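Local coordinates for protein D-glycero-D-manno-heptose 1-phosphate kinase (Bacteroides thetaiotaomicron, PDB 3K85) that probably transfers a phosphate group from ATP to a phosphorylated heptose sugar, as a member of the GHMP kinase family, at residues D137-R149 against G156-G168. Residues are numbered along the deposited sequence; the frame is centred on the assembly and turned at random.
Sequences DYETSRLAYEIER and GGKQDQYAAAFGG
Ser141 and Tyr162 meet where helices 137-149 and 159-166 come together, the axes of these short segments 8.4 Å apart and running in broadly opposite directions, 143° apart. The pair illustrates how a small residue lets two helices approach: Ser141 enters as a knob among Gln161, Tyr162, Ala165 and Phe166.

CH-pi contacts and an aromatic pair dominate one end. Ser141 CB stands over the face of Tyr162, 3.4 Å from the ring centroid, and Asp137 CB covers a face of Phe166. The Phe166 ring in turn drives its edge into the face of Tyr138, with planes at 75° and CZ centred over the ring, in a T-shaped stack. Replacing Tyr162 by an alanine is likely to leave Ser141 CB without its aromatic cover and open a gap beside Val180 and Val182 of strand 179-185.

The polar ends have partners within the helix or beyond the two segments. Ser141 OG, set beside its own backbone N (chi1 -51°), donates to Asp137 O of the preceding turn at 3.1 Å, from above the carbonyl plane. Asp137 OD2 forms a salt bridge with Lys188 of the second subunit.

Toward the other end, Gln161 bends at chi2 and is a second knob, from the opposite helix, among Ala144, Tyr145, Glu148 and Arg149; its CG lies 3.8 Å from Ala144 CB. Knobs-into-holes packing from both helices here joins two consecutive helices, a splayed, roughly antiparallel helical hairpin within the N-terminal GHMP kinase domain.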
loop_
_atom_site.group_PDB
_atom_site.type_symbol
_atom_site.label_atom_id
_atom_site.label_comp_id
_atom_site.label_asym_id
_atom_site.label_seq_id
_atom_site.Cartn_x
_atom_site.Cartn_y
_atom_site.Cartn_z
ATOM N N ASP A 137 -6.498 12.486 -7.277
ATOM C CA ASP A 137 -7.140 11.179 -7.274
ATOM C C ASP A 137 -8.548 11.203 -6.704
ATOM O O ASP A 137 -9.512 10.947 -7.426
ATOM C CB ASP A 137 -6.312 10.161 -6.496
ATOM C CG ASP A 137 -4.959 9.916 -7.115
ATOM O OD1 ASP A 137 -4.848 9.962 -8.359
ATOM O OD2 ASP A 137 -4.004 9.661 -6.349
ATOM N N TYR A 138 -8.677 11.499 -5.414
ATOM C CA TYR A 138 -9.996 11.516 -4.799
ATOM C C TYR A 138 -11.017 12.356 -5.548
ATOM O O TYR A 138 -12.112 11.887 -5.812
ATOM C CB TYR A 138 -9.899 11.949 -3.330
ATOM C CG TYR A 138 -9.522 10.800 -2.416
ATOM C CD1 TYR A 138 -10.463 9.834 -2.060
ATOM C CD2 TYR A 138 -8.214 10.657 -1.938
ATOM C CE1 TYR A 138 -10.113 8.740 -1.238
ATOM C CE2 TYR A 138 -7.848 9.573 -1.115
ATOM C CZ TYR A 138 -8.801 8.622 -0.767
ATOM O OH TYR A 138 -8.456 7.584 0.075
ATOM N N GLU A 139 -10.660 13.583 -5.904
ATOM C CA GLU A 139 -11.573 14.466 -6.631
ATOM C C GLU A 139 -11.976 13.912 -8.003
ATOM O O GLU A 139 -13.129 14.028 -8.406
ATOM C CB GLU A 139 -10.946 15.843 -6.829
ATOM C CG GLU A 139 -10.638 16.609 -5.551
ATOM C CD GLU A 139 -9.471 16.016 -4.764
ATOM O OE1 GLU A 139 -8.657 15.270 -5.360
ATOM O OE2 GLU A 139 -9.362 16.316 -3.551
ATOM N N THR A 140 -11.018 13.318 -8.715
ATOM C CA THR A 140 -11.268 12.760 -10.039
ATOM C C THR A 140 -12.233 11.582 -10.000
ATOM O O THR A 140 -13.146 11.481 -10.822
ATOM C CB THR A 140 -9.947 12.326 -10.695
ATOM O OG1 THR A 140 -9.172 13.493 -10.978
ATOM C CG2 THR A 140 -10.188 11.562 -11.982
ATOM N N SER A 141 -12.036 10.691 -9.042
ATOM C CA SER A 141 -12.907 9.540 -8.915
ATOM C C SER A 141 -14.330 9.996 -8.630
ATOM O O SER A 141 -15.275 9.580 -9.291
ATOM C CB SER A 141 -12.427 8.644 -7.780
ATOM O OG SER A 141 -11.052 8.355 -7.934
ATOM N N ARG A 142 -14.472 10.854 -7.632
ATOM C CA ARG A 142 -15.772 11.374 -7.226
ATOM C C ARG A 142 -16.455 12.121 -8.378
ATOM O O ARG A 142 -17.648 11.936 -8.635
ATOM C CB ARG A 142 -15.562 12.271 -5.997
ATOM C CG ARG A 142 -16.584 13.364 -5.734
ATOM C CD ARG A 142 -15.937 14.390 -4.792
ATOM N NE ARG A 142 -16.742 15.588 -4.552
ATOM C CZ ARG A 142 -16.327 16.624 -3.823
ATOM N NH1 ARG A 142 -15.118 16.604 -3.268
ATOM N NH2 ARG A 142 -17.119 17.678 -3.638
ATOM N N LEU A 143 -15.704 12.959 -9.081
ATOM C CA LEU A 143 -16.283 13.690 -10.196
ATOM C C LEU A 143 -16.732 12.729 -11.294
ATOM O O LEU A 143 -17.739 12.966 -11.962
ATOM C CB LEU A 143 -15.280 14.685 -10.773
ATOM C CG LEU A 143 -15.792 15.459 -11.989
ATOM C CD1 LEU A 143 -17.126 16.150 -11.666
ATOM C CD2 LEU A 143 -14.755 16.478 -12.393
ATOM N N ALA A 144 -15.981 11.644 -11.470
ATOM C CA ALA A 144 -16.294 10.653 -12.489
ATOM C C ALA A 144 -17.572 9.910 -12.133
ATOM O O ALA A 144 -18.403 9.634 -13.000
ATOM C CB ALA A 144 -15.133 9.665 -12.644
ATOM N N TYR A 145 -17.720 9.581 -10.853
ATOM C CA TYR A 145 -18.900 8.876 -10.377
ATOM C C TYR A 145 -20.111 9.775 -10.561
ATOM O O TYR A 145 -21.193 9.310 -10.918
ATOM C CB TYR A 145 -18.761 8.539 -8.897
ATOM C CG TYR A 145 -19.955 7.819 -8.311
ATOM C CD1 TYR A 145 -20.135 6.451 -8.508
ATOM C CD2 TYR A 145 -20.897 8.505 -7.540
ATOM C CE1 TYR A 145 -21.223 5.773 -7.945
ATOM C CE2 TYR A 145 -21.994 7.845 -6.973
ATOM C CZ TYR A 145 -22.150 6.477 -7.175
ATOM O OH TYR A 145 -23.217 5.811 -6.598
ATOM N N GLU A 146 -19.924 11.067 -10.318
ATOM C CA GLU A 146 -21.023 12.005 -10.451
ATOM C C GLU A 146 -21.453 12.253 -11.892
ATOM O O GLU A 146 -22.651 12.367 -12.163
ATOM C CB GLU A 146 -20.681 13.321 -9.750
ATOM C CG GLU A 146 -21.035 13.281 -8.270
ATOM C CD GLU A 146 -20.659 14.544 -7.534
ATOM O OE1 GLU A 146 -20.972 15.644 -8.041
ATOM O OE2 GLU A 146 -20.059 14.435 -6.441
ATOM N N ILE A 147 -20.497 12.321 -12.816
ATOM C CA ILE A 147 -20.836 12.543 -14.215
ATOM C C ILE A 147 -21.581 11.340 -14.764
ATOM O O ILE A 147 -22.623 11.469 -15.402
ATOM C CB ILE A 147 -19.592 12.740 -15.086
ATOM C CG1 ILE A 147 -18.917 14.064 -14.759
ATOM C CG2 ILE A 147 -19.980 12.710 -16.558
ATOM C CD1 ILE A 147 -17.559 14.210 -15.433
ATOM N N GLU A 148 -21.036 10.161 -14.502
ATOM C CA GLU A 148 -21.614 8.923 -14.997
ATOM C C GLU A 148 -22.932 8.536 -14.332
ATOM O O GLU A 148 -23.930 8.304 -15.006
ATOM C CB GLU A 148 -20.577 7.808 -14.840
ATOM C CG GLU A 148 -21.054 6.392 -15.124
ATOM C CD GLU A 148 -19.886 5.411 -15.241
ATOM O OE1 GLU A 148 -18.840 5.649 -14.587
ATOM O OE2 GLU A 148 -20.016 4.400 -15.971
ATOM N N ARG A 149 -22.928 8.483 -13.008
ATOM C CA ARG A 149 -24.102 8.088 -12.247
ATOM C C ARG A 149 -25.264 9.086 -12.182
ATOM O O ARG A 149 -26.420 8.674 -12.248
ATOM C CB ARG A 149 -23.659 7.694 -10.836
ATOM C CG ARG A 149 -22.698 6.499 -10.820
ATOM C CD ARG A 149 -23.451 5.191 -11.046
ATOM N NE ARG A 149 -22.798 4.292 -12.000
ATOM C CZ ARG A 149 -21.604 3.734 -11.827
ATOM N NH1 ARG A 149 -20.908 3.980 -10.730
ATOM N NH2 ARG A 149 -21.112 2.911 -12.744
ATOM N N GLY A 156 -24.875 1.854 -11.180
ATOM C CA GLY A 156 -23.700 1.058 -10.858
ATOM C C GLY A 156 -23.036 1.387 -9.530
ATOM O O GLY A 156 -23.475 2.294 -8.811
ATOM N N GLY A 157 -21.970 0.646 -9.212
ATOM C CA GLY A 157 -21.231 0.851 -7.975
ATOM C C GLY A 157 -20.226 1.995 -7.987
ATOM O O GLY A 157 -20.353 2.945 -8.757
ATOM N N LYS A 158 -19.206 1.907 -7.137
ATOM C CA LYS A 158 -18.218 2.976 -7.060
ATOM C C LYS A 158 -16.787 2.492 -7.261
ATOM O O LYS A 158 -15.903 3.275 -7.602
ATOM C CB LYS A 158 -18.312 3.670 -5.698
ATOM C CG LYS A 158 -19.736 4.009 -5.250
ATOM C CD LYS A 158 -19.754 4.496 -3.808
ATOM C CE LYS A 158 -21.184 4.682 -3.272
ATOM N NZ LYS A 158 -21.921 3.391 -3.076
ATOM N N GLN A 159 -16.555 1.206 -7.060
ATOM C CA GLN A 159 -15.206 0.683 -7.182
ATOM C C GLN A 159 -14.487 1.021 -8.495
ATOM O O GLN A 159 -13.296 1.355 -8.477
ATOM C CB GLN A 159 -15.194 -0.831 -6.933
ATOM C CG GLN A 159 -15.813 -1.682 -8.022
ATOM C CD GLN A 159 -15.418 -3.131 -7.880
ATOM O OE1 GLN A 159 -14.236 -3.444 -7.727
ATOM N NE2 GLN A 159 -16.398 -4.028 -7.931
ATOM N N ASP A 160 -15.216 0.966 -9.610
ATOM C CA ASP A 160 -14.664 1.251 -10.937
ATOM C C ASP A 160 -14.022 2.618 -11.100
ATOM O O ASP A 160 -12.917 2.727 -11.625
ATOM C CB ASP A 160 -15.743 1.101 -12.015
ATOM C CG ASP A 160 -16.288 -0.306 -12.100
ATOM O OD1 ASP A 160 -15.839 -1.176 -11.315
ATOM O OD2 ASP A 160 -17.171 -0.537 -12.955
ATOM N N GLN A 161 -14.707 3.669 -10.679
ATOM C CA GLN A 161 -14.124 4.997 -10.830
ATOM C C GLN A 161 -12.811 5.138 -10.055
ATOM O O GLN A 161 -11.822 5.671 -10.566
ATOM C CB GLN A 161 -15.102 6.085 -10.364
ATOM C CG GLN A 161 -16.288 6.327 -11.298
ATOM C CD GLN A 161 -17.422 5.333 -11.104
ATOM O OE1 GLN A 161 -17.274 4.310 -10.439
ATOM N NE2 GLN A 161 -18.571 5.639 -11.696
ATOM N N TYR A 162 -12.805 4.645 -8.823
ATOM C CA TYR A 162 -11.626 4.756 -7.975
ATOM C C TYR A 162 -10.459 3.899 -8.445
ATOM O O TYR A 162 -9.299 4.326 -8.368
ATOM C CB TYR A 162 -11.998 4.415 -6.526
ATOM C CG TYR A 162 -12.791 5.506 -5.842
ATOM C CD1 TYR A 162 -12.145 6.517 -5.133
ATOM C CD2 TYR A 162 -14.178 5.576 -5.972
ATOM C CE1 TYR A 162 -12.856 7.579 -4.575
ATOM C CE2 TYR A 162 -14.904 6.645 -5.416
ATOM C CZ TYR A 162 -14.234 7.640 -4.726
ATOM O OH TYR A 162 -14.920 8.732 -4.230
ATOM N N ALA A 163 -10.752 2.693 -8.930
ATOM C CA ALA A 163 -9.691 1.817 -9.406
ATOM C C ALA A 163 -8.972 2.497 -10.575
ATOM O O ALA A 163 -7.743 2.592 -10.601
ATOM C CB ALA A 163 -10.266 0.480 -9.839
ATOM N N ALA A 164 -9.742 3.014 -11.521
ATOM C CA ALA A 164 -9.156 3.659 -12.685
ATOM C C ALA A 164 -8.239 4.827 -12.347
ATOM O O ALA A 164 -7.149 4.947 -12.913
ATOM C CB ALA A 164 -10.260 4.122 -13.633
ATOM N N ALA A 165 -8.672 5.687 -11.429
ATOM C CA ALA A 165 -7.882 6.856 -11.058
ATOM C C ALA A 165 -6.697 6.576 -10.135
ATOM O O ALA A 165 -5.666 7.254 -10.220
ATOM C CB ALA A 165 -8.797 7.929 -10.426
ATOM N N PHE A 166 -6.844 5.586 -9.256
ATOM C CA PHE A 166 -5.789 5.243 -8.303
ATOM C C PHE A 166 -4.740 4.259 -8.809
ATOM O O PHE A 166 -3.549 4.509 -8.635
ATOM C CB PHE A 166 -6.413 4.742 -6.998
ATOM C CG PHE A 166 -6.984 5.848 -6.152
ATOM C CD1 PHE A 166 -6.244 6.398 -5.099
ATOM C CD2 PHE A 166 -8.252 6.370 -6.427
ATOM C CE1 PHE A 166 -6.761 7.450 -4.330
ATOM C CE2 PHE A 166 -8.778 7.417 -5.668
ATOM C CZ PHE A 166 -8.030 7.961 -4.614
ATOM N N GLY A 167 -5.172 3.154 -9.420
ATOM C CA GLY A 167 -4.236 2.169 -9.943
ATOM C C GLY A 167 -3.653 1.232 -8.901
ATOM O O GLY A 167 -3.653 1.551 -7.705
ATOM N N GLY A 168 -3.169 0.075 -9.361
ATOM C CA GLY A 168 -2.569 -0.929 -8.486
ATOM C C GLY A 168 -3.555 -1.827 -7.746
ATOM O O GLY A 168 -4.693 -1.987 -8.182
#